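Long-range contacts in PA0833-PD protein (Pseudomonas aeruginosa PAO1, PDB 6JFW), which probably binds peptidoglycan through this periplasmic OmpA C-like domain of an outer-membrane protein, and may thereby help tie the outer membrane to the cell wall: residues D3-E8 / N57-Y62; K28-G33 / R132-L137; P51-A56 / A94-A99; I67-Y72 / L107-M112. All blocks are in the same frame, centred on the assembly; numbering follows the deposited sequence.

Contact 1: D3-E8 / N57-Y62; sequences DKQEAE and NSFKQY
The side chains of Q5 and Y62 run antiparallel past one another where segments 3-8 and 57-61, parts of helices 3-12 and 49-61 of this OmpA C-like domain, lie nearly antiparallel (167°). The aliphatic part of Q5 lies over the tyrosine ring: CB sits 3.7 Å from the Y62 ring centroid, close to the ring normal, a CH-pi contact. With CG anti to the backbone N (chi1 -176°) and the chain extended, the Q5 amide passes beyond the ring to the last turn of the facing helix. There Q5 NE2 gives a nearly straight hydrogen bond to S58 OG (3.0 Å), in the plane of the amide, and also approaches the edge of the F59 ring. At the outer end of Y62, K4 NZ and the E8 carboxylate both lie beside the hydroxyl, but E8 and Y62 OH are too close in the model, so the bond from K4 NZ to Y62 OH is doubtful too. In the next shell, R106 holds the carbonyls of F59 and Y62, fixing the chain where it leaves the helix, and L137 packs against Q5. A water ties the two segments together once more, accepting from Q5 NE2 at 3.0 Å and donating to Y62 O at 2.8 Å.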
# COMPACT_ATOMS: atom_id res chain seq x y z
N ASP A 3 5.98 -2.20 18.27
CA ASP A 3 4.66 -2.30 18.88
C ASP A 3 3.94 -0.96 18.88
O ASP A 3 2.72 -0.90 18.67
CB ASP A 3 4.78 -2.82 20.32
CG ASP A 3 5.44 -4.17 20.40
OD1 ASP A 3 5.62 -4.81 19.35
OD2 ASP A 3 5.76 -4.59 21.53
N LYS A 4 4.67 0.12 19.11
CA LYS A 4 4.04 1.42 19.32
C LYS A 4 3.51 1.98 18.00
O LYS A 4 2.37 2.45 17.94
CB LYS A 4 5.03 2.38 19.97
CG LYS A 4 4.40 3.62 20.56
CD LYS A 4 5.34 4.26 21.57
CE LYS A 4 5.02 5.72 21.79
NZ LYS A 4 5.24 6.51 20.55
N GLN A 5 4.32 1.93 16.94
CA GLN A 5 3.83 2.39 15.65
C GLN A 5 2.66 1.55 15.17
O GLN A 5 1.69 2.08 14.61
CB GLN A 5 4.95 2.38 14.60
CG GLN A 5 4.50 2.95 13.26
CD GLN A 5 5.62 3.04 12.24
OE1 GLN A 5 6.63 2.35 12.35
NE2 GLN A 5 5.44 3.89 11.24
N GLU A 6 2.71 0.23 15.40
CA GLU A 6 1.61 -0.63 14.98
C GLU A 6 0.30 -0.20 15.64
O GLU A 6 -0.74 -0.12 14.99
CB GLU A 6 1.90 -2.09 15.30
CG GLU A 6 0.85 -3.03 14.71
CD GLU A 6 0.82 -4.40 15.35
OE1 GLU A 6 1.79 -4.76 16.06
OE2 GLU A 6 -0.18 -5.12 15.15
N ALA A 7 0.34 0.07 16.95
CA ALA A 7 -0.87 0.49 17.65
C ALA A 7 -1.33 1.86 17.17
O ALA A 7 -2.54 2.10 17.05
CB ALA A 7 -0.62 0.51 19.16
N GLU A 8 -0.40 2.76 16.89
CA GLU A 8 -0.77 4.06 16.34
C GLU A 8 -1.38 3.93 14.95
O GLU A 8 -2.34 4.63 14.62
CB GLU A 8 0.45 4.98 16.31
CG GLU A 8 0.65 5.80 17.56
CD GLU A 8 2.04 6.38 17.65
OE1 GLU A 8 2.70 6.18 18.69
OE2 GLU A 8 2.48 7.02 16.68
N ASN A 57 2.50 11.07 8.21
CA ASN A 57 2.91 11.57 9.52
C ASN A 57 3.51 10.46 10.37
O ASN A 57 4.50 10.67 11.07
CB ASN A 57 1.72 12.21 10.23
CG ASN A 57 1.28 13.50 9.58
OD1 ASN A 57 2.04 14.14 8.85
ND2 ASN A 57 0.04 13.91 9.84
N SER A 58 2.92 9.26 10.31
CA SER A 58 3.47 8.13 11.05
C SER A 58 4.87 7.77 10.55
O SER A 58 5.80 7.60 11.35
CB SER A 58 2.54 6.93 10.94
OG SER A 58 3.09 5.79 11.59
N PHE A 59 5.03 7.65 9.23
CA PHE A 59 6.34 7.31 8.67
C PHE A 59 7.38 8.35 9.05
O PHE A 59 8.53 8.00 9.37
CB PHE A 59 6.25 7.19 7.14
CG PHE A 59 5.26 6.17 6.64
CD1 PHE A 59 4.79 5.16 7.46
CD2 PHE A 59 4.81 6.23 5.34
CE1 PHE A 59 3.88 4.23 6.99
CE2 PHE A 59 3.90 5.31 4.85
CZ PHE A 59 3.44 4.30 5.68
N LYS A 60 7.01 9.64 9.01
CA LYS A 60 7.95 10.69 9.39
C LYS A 60 8.33 10.61 10.86
O LYS A 60 9.47 10.93 11.22
CB LYS A 60 7.34 12.06 9.10
CG LYS A 60 7.55 12.54 7.68
CD LYS A 60 7.58 14.06 7.62
CE LYS A 60 6.18 14.64 7.79
NZ LYS A 60 5.16 13.73 7.19
N GLN A 61 7.40 10.19 11.71
CA GLN A 61 7.66 10.12 13.14
C GLN A 61 8.50 8.91 13.51
O GLN A 61 9.40 9.00 14.35
CB GLN A 61 6.33 10.11 13.89
CG GLN A 61 6.42 10.34 15.37
CD GLN A 61 5.09 10.08 16.05
OE1 GLN A 61 4.82 8.96 16.48
NE2 GLN A 61 4.26 11.11 16.13
N TYR A 62 8.23 7.76 12.88
CA TYR A 62 8.95 6.52 13.16
C TYR A 62 9.99 6.32 12.06
O TYR A 62 9.72 5.75 11.01
CB TYR A 62 7.99 5.35 13.26
CG TYR A 62 7.13 5.50 14.47
CD1 TYR A 62 7.65 5.27 15.74
CD2 TYR A 62 5.81 5.92 14.37
CE1 TYR A 62 6.89 5.43 16.86
CE2 TYR A 62 5.04 6.07 15.48
CZ TYR A 62 5.58 5.83 16.73
OH TYR A 62 4.83 5.98 17.87
O HOH W 1 7.82 4.39 9.55

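Contact 2: K28-G33 / R132-L137; sequences KLIMPG and RVEVNL
K28 starts out extended (chi1 175°) and bends at chi3 (-72°), which lays its chain alongside N136 and carries the ammonium toward E134. K28 CE touches N136 OD1 at 3.4 Å, while K28 NZ stands 3.9 Å from E134 OE1, a long salt bridge. The other carboxylate oxygen, OE2, is gripped side-on by R132: NE, at 2.7 Å, and NH2 both donate to E134 OE2 from the same face of its plane. I30 runs alongside E134, its CD1 packed against CG and the carboxylate, so a methyl group borders this charged network, and Y72 adds a cation-pi contact to R132. The backbones beneath form a regular antiparallel pairing of strands 26-32 and 132-139 in the mixed sheet of the OmpA C-like fold. L29-V135 and M31-V133 are the hydrogen-bonded pairs, each joined by two bonds; the shortest, M31 N to V133 O at 2.8 Å, runs nearly straight into the carbonyl. L29, M31, V133 and V135 turn to the sheet face opposite the charged side chains. There M31 SD rests 3.9 Å from V135 CG2, and L29 CD1 meets V135 CB at 4.1 Å. Both L29 and V135 also pack on F59 of helix 49-61. Beyond K28, N136 ND2 is hydrogen-bonded to E68 OE1 of strand 65-72.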
# COMPACT_ATOMS: atom_id res chain seq x y z
N LYS A 28 2.72 -4.62 7.82
CA LYS A 28 2.23 -4.54 6.45
C LYS A 28 0.87 -3.86 6.44
O LYS A 28 -0.02 -4.21 7.23
CB LYS A 28 2.12 -5.92 5.81
CG LYS A 28 1.50 -5.90 4.43
CD LYS A 28 1.17 -7.30 3.96
CE LYS A 28 2.41 -8.10 3.62
NZ LYS A 28 2.08 -9.52 3.36
N LEU A 29 0.70 -2.89 5.55
CA LEU A 29 -0.56 -2.18 5.37
C LEU A 29 -1.14 -2.57 4.01
O LEU A 29 -0.50 -2.34 2.98
CB LEU A 29 -0.35 -0.67 5.46
CG LEU A 29 0.41 -0.21 6.71
CD1 LEU A 29 0.97 1.18 6.53
CD2 LEU A 29 -0.51 -0.26 7.92
N ILE A 30 -2.33 -3.16 4.02
CA ILE A 30 -3.04 -3.53 2.80
C ILE A 30 -4.00 -2.40 2.46
O ILE A 30 -4.92 -2.10 3.23
CB ILE A 30 -3.81 -4.85 2.96
CG1 ILE A 30 -2.90 -5.95 3.49
CG2 ILE A 30 -4.44 -5.24 1.63
CD1 ILE A 30 -1.91 -6.43 2.49
N MET A 31 -3.81 -1.79 1.29
CA MET A 31 -4.70 -0.74 0.82
C MET A 31 -5.48 -1.24 -0.38
O MET A 31 -4.93 -1.31 -1.49
CB MET A 31 -3.89 0.51 0.48
CG MET A 31 -3.09 1.03 1.67
SD MET A 31 -1.79 2.23 1.32
CE MET A 31 -2.36 2.94 -0.21
N PRO A 32 -6.75 -1.62 -0.22
CA PRO A 32 -7.50 -2.19 -1.34
C PRO A 32 -7.67 -1.18 -2.46
O PRO A 32 -7.82 0.02 -2.23
CB PRO A 32 -8.85 -2.58 -0.72
CG PRO A 32 -8.63 -2.56 0.76
CD PRO A 32 -7.55 -1.55 1.01
N GLY A 33 -7.65 -1.68 -3.70
CA GLY A 33 -7.76 -0.80 -4.85
C GLY A 33 -9.05 -0.02 -4.88
O GLY A 33 -9.07 1.15 -5.27
N ARG A 132 -4.55 -4.30 -5.14
CA ARG A 132 -4.24 -3.63 -3.89
C ARG A 132 -2.83 -3.06 -3.98
O ARG A 132 -2.05 -3.43 -4.85
CB ARG A 132 -4.33 -4.61 -2.71
CG ARG A 132 -3.13 -5.55 -2.63
CD ARG A 132 -3.53 -6.97 -2.25
NE ARG A 132 -2.35 -7.80 -2.00
CZ ARG A 132 -1.90 -8.73 -2.83
NH1 ARG A 132 -2.52 -8.97 -3.97
NH2 ARG A 132 -0.81 -9.43 -2.51
N VAL A 133 -2.53 -2.15 -3.05
CA VAL A 133 -1.17 -1.68 -2.82
C VAL A 133 -0.81 -2.04 -1.38
O VAL A 133 -1.62 -1.85 -0.47
CB VAL A 133 -1.04 -0.17 -3.06
CG1 VAL A 133 0.27 0.35 -2.47
CG2 VAL A 133 -1.09 0.13 -4.55
N GLU A 134 0.39 -2.59 -1.20
CA GLU A 134 0.88 -2.97 0.11
C GLU A 134 2.06 -2.08 0.49
O GLU A 134 2.93 -1.80 -0.34
CB GLU A 134 1.30 -4.45 0.13
CG GLU A 134 0.12 -5.39 -0.05
CD GLU A 134 0.50 -6.86 0.05
OE1 GLU A 134 1.68 -7.17 0.31
OE2 GLU A 134 -0.40 -7.71 -0.12
N VAL A 135 2.06 -1.62 1.74
CA VAL A 135 3.17 -0.85 2.30
C VAL A 135 3.81 -1.71 3.39
O VAL A 135 3.20 -1.95 4.44
CB VAL A 135 2.71 0.49 2.87
CG1 VAL A 135 3.91 1.27 3.41
CG2 VAL A 135 1.97 1.30 1.81
N ASN A 136 5.03 -2.17 3.14
CA ASN A 136 5.77 -2.97 4.10
C ASN A 136 6.76 -2.08 4.85
O ASN A 136 7.54 -1.35 4.23
CB ASN A 136 6.50 -4.12 3.41
CG ASN A 136 5.57 -4.98 2.58
OD1 ASN A 136 4.64 -5.59 3.10
ND2 ASN A 136 5.83 -5.04 1.27
N LEU A 137 6.71 -2.14 6.18
CA LEU A 137 7.63 -1.41 7.04
C LEU A 137 8.55 -2.42 7.71
O LEU A 137 8.10 -3.23 8.53
CB LEU A 137 6.87 -0.58 8.09
CG LEU A 137 5.83 0.43 7.61
CD1 LEU A 137 5.09 1.04 8.79
CD2 LEU A 137 6.48 1.53 6.78

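Contact 3: P51-A56 / A94-A99; sequences PLNNLA and AGYLTA
L52 and Y96 make the aromatic part of this helix-helix contact. L52 CD1 lies over the face of the Y96 ring, a CH-pi approach of 4.3 Å to the ring centroid, while L52 CB comes against the CE1 side of the ring at 3.6 Å. A chi1 of -171° swings the Y96 ring away from its own backbone nitrogen and across to the neighbouring helix; Y49 packs edge-to-face with it. The aliphatic part gathers round a single methyl group, L97 CD2. It touches A56 CB at 3.8 Å and L52 CD2 at 4.3 Å, with L55 CB a little farther off, and also meets the backbone oxygen L52 O at 3.8 Å. The small side chain of A56 lets L97 come in close to the backbone of the facing helix, and this pair marks the nearest approach of CA atoms, 5.7 Å. At the polar edge of the contact, the N53 side chain lies beside the Y96 hydroxyl. The short segment axes pass 9.4 Å apart and cross at -62°. L55 touches L9 of helix 3-12. L97 also packs on I69, and L55 on L29 and M31, so this is the hydrophobic helix layer that covers one face of the sheet in the alpha/beta sandwich of OmpA C-like domains.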
# COMPACT_ATOMS: atom_id res chain seq x y z
N PRO A 51 -6.41 9.60 4.91
CA PRO A 51 -5.67 8.42 5.38
C PRO A 51 -4.20 8.43 5.00
O PRO A 51 -3.34 8.13 5.83
CB PRO A 51 -6.43 7.26 4.72
CG PRO A 51 -7.82 7.75 4.65
CD PRO A 51 -7.72 9.23 4.34
N LEU A 52 -3.88 8.79 3.75
CA LEU A 52 -2.49 8.87 3.33
C LEU A 52 -1.75 9.96 4.10
O LEU A 52 -0.57 9.80 4.43
CB LEU A 52 -2.40 9.12 1.83
CG LEU A 52 -2.57 7.88 0.96
CD1 LEU A 52 -2.63 8.25 -0.52
CD2 LEU A 52 -1.46 6.87 1.22
N ASN A 53 -2.42 11.09 4.37
CA ASN A 53 -1.81 12.12 5.20
C ASN A 53 -1.40 11.57 6.56
O ASN A 53 -0.31 11.86 7.05
CB ASN A 53 -2.78 13.30 5.39
CG ASN A 53 -2.99 14.09 4.12
OD1 ASN A 53 -2.23 13.98 3.16
ND2 ASN A 53 -4.03 14.92 4.11
N ASN A 54 -2.28 10.78 7.18
CA ASN A 54 -1.96 10.18 8.47
C ASN A 54 -0.80 9.20 8.35
O ASN A 54 0.08 9.16 9.22
CB ASN A 54 -3.19 9.48 9.05
CG ASN A 54 -4.13 10.44 9.74
OD1 ASN A 54 -3.79 11.03 10.77
ND2 ASN A 54 -5.32 10.61 9.18
N LEU A 55 -0.78 8.40 7.29
CA LEU A 55 0.33 7.47 7.08
C LEU A 55 1.65 8.21 6.95
O LEU A 55 2.66 7.80 7.54
CB LEU A 55 0.08 6.62 5.83
CG LEU A 55 -0.86 5.43 5.97
CD1 LEU A 55 -1.00 4.69 4.65
CD2 LEU A 55 -0.36 4.50 7.05
N ALA A 56 1.67 9.31 6.19
CA ALA A 56 2.91 10.07 6.02
C ALA A 56 3.41 10.61 7.35
O ALA A 56 4.62 10.60 7.61
CB ALA A 56 2.69 11.21 5.03
N ALA A 94 3.53 6.43 -3.65
CA ALA A 94 4.84 6.92 -3.25
C ALA A 94 5.00 8.40 -3.55
O ALA A 94 5.55 9.15 -2.73
CB ALA A 94 5.94 6.12 -3.96
N GLY A 95 4.53 8.84 -4.72
CA GLY A 95 4.61 10.26 -5.05
C GLY A 95 3.82 11.12 -4.08
O GLY A 95 4.26 12.21 -3.71
N TYR A 96 2.64 10.65 -3.66
CA TYR A 96 1.85 11.39 -2.69
C TYR A 96 2.58 11.48 -1.35
O TYR A 96 2.69 12.56 -0.76
CB TYR A 96 0.49 10.73 -2.50
CG TYR A 96 -0.48 11.56 -1.68
CD1 TYR A 96 -0.47 11.49 -0.29
CD2 TYR A 96 -1.38 12.42 -2.29
CE1 TYR A 96 -1.34 12.25 0.47
CE2 TYR A 96 -2.26 13.18 -1.54
CZ TYR A 96 -2.24 13.09 -0.16
OH TYR A 96 -3.11 13.85 0.58
N LEU A 97 3.09 10.35 -0.86
CA LEU A 97 3.78 10.34 0.43
C LEU A 97 4.99 11.27 0.43
O LEU A 97 5.25 11.96 1.42
CB LEU A 97 4.19 8.92 0.79
CG LEU A 97 3.05 7.97 1.17
CD1 LEU A 97 3.55 6.53 1.27
CD2 LEU A 97 2.41 8.40 2.48
N THR A 98 5.73 11.30 -0.68
CA THR A 98 6.88 12.19 -0.76
C THR A 98 6.45 13.66 -0.82
O THR A 98 7.12 14.52 -0.24
CB THR A 98 7.74 11.84 -1.98
OG1 THR A 98 6.90 11.69 -3.13
CG2 THR A 98 8.50 10.56 -1.73
N ALA A 99 5.34 13.94 -1.50
CA ALA A 99 4.81 15.30 -1.50
C ALA A 99 4.43 15.75 -0.09
O ALA A 99 4.49 16.94 0.22
CB ALA A 99 3.60 15.40 -2.43

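Contact 4: I67-Y72 / L107-M112; sequences IEIVGY and LSTRGM
I67 and L107 open the close-packed face of this parallel strand pair, running alongside one another in the same direction, with I67 CD1 3.7 Å from L107 CD1. I69 follows, its CD1 reaching L107 CG at 4.1 Å; it also touches A90 and A94 of helix 79-99, which links the two strands in a beta-alpha-beta crossover. The backbones are held evenly by five hydrogen bonds running alternately in both directions; I69 N to S108 O, 2.8 Å, is essentially straight at 179°.

The other face, bearing E68, S108, V70 and R110, is looser and more watery for most of its length. Its one close spot is apolar, where M112 CG lies against V70 CG1. The M112 chain continues beside Y72, though the placing of its end is uncertain because its sulfur is too close to R110 in the model. The Y72 hydroxyl is itself hydrogen-bonded to Q116. E68 and R110 meet through R110 CD, 3.3 Å from E68 OE2, and the charged ends stay beyond salt-bridge distance, with the tip of R110 less certain. One water links E68 OE2 with S108 OG, and a second joins that hydroxyl to I67 O. Besides its bond to N136, the E68 carboxylate thus has water as a partner, and is shared between the N136 amide and solvent. R110 may add some long-range attraction, while the backbone hydrogen bonds and apolar packing make the direct contacts between the strands.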
# COMPACT_ATOMS: atom_id res chain seq x y z
N ILE A 67 10.56 1.71 3.96
CA ILE A 67 9.20 1.72 3.46
C ILE A 67 9.22 1.15 2.05
O ILE A 67 9.86 1.72 1.15
CB ILE A 67 8.60 3.13 3.50
CG1 ILE A 67 8.68 3.68 4.92
CG2 ILE A 67 7.16 3.12 3.00
CD1 ILE A 67 8.62 5.18 5.03
N GLU A 68 8.55 0.01 1.87
CA GLU A 68 8.48 -0.68 0.59
C GLU A 68 7.04 -0.66 0.11
O GLU A 68 6.16 -1.22 0.77
CB GLU A 68 8.99 -2.11 0.71
CG GLU A 68 9.44 -2.72 -0.59
CD GLU A 68 9.13 -4.20 -0.71
OE1 GLU A 68 8.51 -4.76 0.21
OE2 GLU A 68 9.53 -4.81 -1.73
N ILE A 69 6.79 -0.01 -1.02
CA ILE A 69 5.45 0.12 -1.58
C ILE A 69 5.35 -0.81 -2.78
O ILE A 69 6.13 -0.72 -3.73
CB ILE A 69 5.15 1.57 -1.98
CG1 ILE A 69 5.30 2.48 -0.75
CG2 ILE A 69 3.75 1.68 -2.55
CD1 ILE A 69 5.45 3.94 -1.09
N VAL A 70 4.39 -1.73 -2.72
CA VAL A 70 4.27 -2.80 -3.71
C VAL A 70 2.85 -2.80 -4.25
O VAL A 70 1.89 -2.89 -3.47
CB VAL A 70 4.62 -4.17 -3.10
CG1 VAL A 70 4.56 -5.23 -4.17
CG2 VAL A 70 6.00 -4.14 -2.46
N GLY A 71 2.72 -2.70 -5.57
CA GLY A 71 1.42 -2.76 -6.22
C GLY A 71 1.12 -4.17 -6.71
O GLY A 71 2.01 -4.91 -7.11
N TYR A 72 -0.16 -4.52 -6.68
CA TYR A 72 -0.61 -5.84 -7.12
C TYR A 72 -1.87 -5.69 -7.97
O TYR A 72 -2.61 -4.72 -7.86
CB TYR A 72 -0.93 -6.77 -5.94
CG TYR A 72 0.24 -7.14 -5.06
CD1 TYR A 72 0.57 -6.35 -3.96
CD2 TYR A 72 0.99 -8.28 -5.30
CE1 TYR A 72 1.62 -6.69 -3.14
CE2 TYR A 72 2.05 -8.62 -4.48
CZ TYR A 72 2.36 -7.82 -3.40
OH TYR A 72 3.42 -8.16 -2.59
N LEU A 107 12.04 5.28 0.63
CA LEU A 107 10.99 4.59 -0.11
C LEU A 107 11.58 3.78 -1.26
O LEU A 107 12.52 4.21 -1.93
CB LEU A 107 9.98 5.60 -0.68
CG LEU A 107 8.78 6.04 0.14
CD1 LEU A 107 9.16 6.30 1.58
CD2 LEU A 107 8.19 7.29 -0.47
N SER A 108 11.01 2.60 -1.48
CA SER A 108 11.20 1.84 -2.71
C SER A 108 9.84 1.36 -3.18
O SER A 108 8.94 1.12 -2.37
CB SER A 108 12.15 0.65 -2.51
OG SER A 108 11.57 -0.35 -1.69
N THR A 109 9.67 1.27 -4.49
CA THR A 109 8.38 0.86 -5.04
C THR A 109 8.57 -0.20 -6.11
O THR A 109 9.53 -0.17 -6.88
CB THR A 109 7.58 2.03 -5.62
OG1 THR A 109 7.99 2.26 -6.98
CG2 THR A 109 7.78 3.29 -4.81
N ARG A 110 7.62 -1.14 -6.15
CA ARG A 110 7.57 -2.18 -7.16
C ARG A 110 6.13 -2.36 -7.61
O ARG A 110 5.19 -2.06 -6.87
CB ARG A 110 8.10 -3.52 -6.63
CG ARG A 110 9.13 -3.36 -5.54
CD ARG A 110 9.63 -4.71 -5.03
NE ARG A 110 9.68 -5.71 -6.09
CZ ARG A 110 9.04 -6.87 -6.05
NH1 ARG A 110 9.14 -7.72 -7.05
NH2 ARG A 110 8.29 -7.18 -5.00
N GLY A 111 5.98 -2.84 -8.83
CA GLY A 111 4.76 -3.49 -9.27
C GLY A 111 5.04 -4.98 -9.33
O GLY A 111 6.12 -5.40 -9.73
N MET A 112 4.07 -5.77 -8.88
CA MET A 112 4.20 -7.22 -8.90
C MET A 112 3.16 -7.90 -9.77
O MET A 112 3.20 -9.13 -9.91
CB MET A 112 4.13 -7.78 -7.48
CG MET A 112 5.33 -7.39 -6.66
SD MET A 112 6.40 -8.80 -6.38
CE MET A 112 5.58 -9.53 -4.98
O HOH W 2 12.72 0.29 0.84
O HOH W 3 11.41 -2.93 -2.89

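In the fold
Contacts 2 and 4 belong to one mixed sheet: strands 132-139 and 65-72 are neighbours in it, and the two contact centres lie about 9 Å apart, joined by probable backbone hydrogen bonds E134-V70 and N136-E68. Contacts 1 and 3 share helix 49-61, their centres about 13 Å apart. F59 of contact 1 is the meeting point, touching L29, V135, L137, L97 and I67. Along the chain, contact 2 encloses contacts 3 and 4, whose segments alternate, while contact 1 crosses contacts 2 and 3 and closes before contact 4 opens. The sheet and its helices thus form one compact alpha/beta domain, consistent with a framework for peptidoglycan binding.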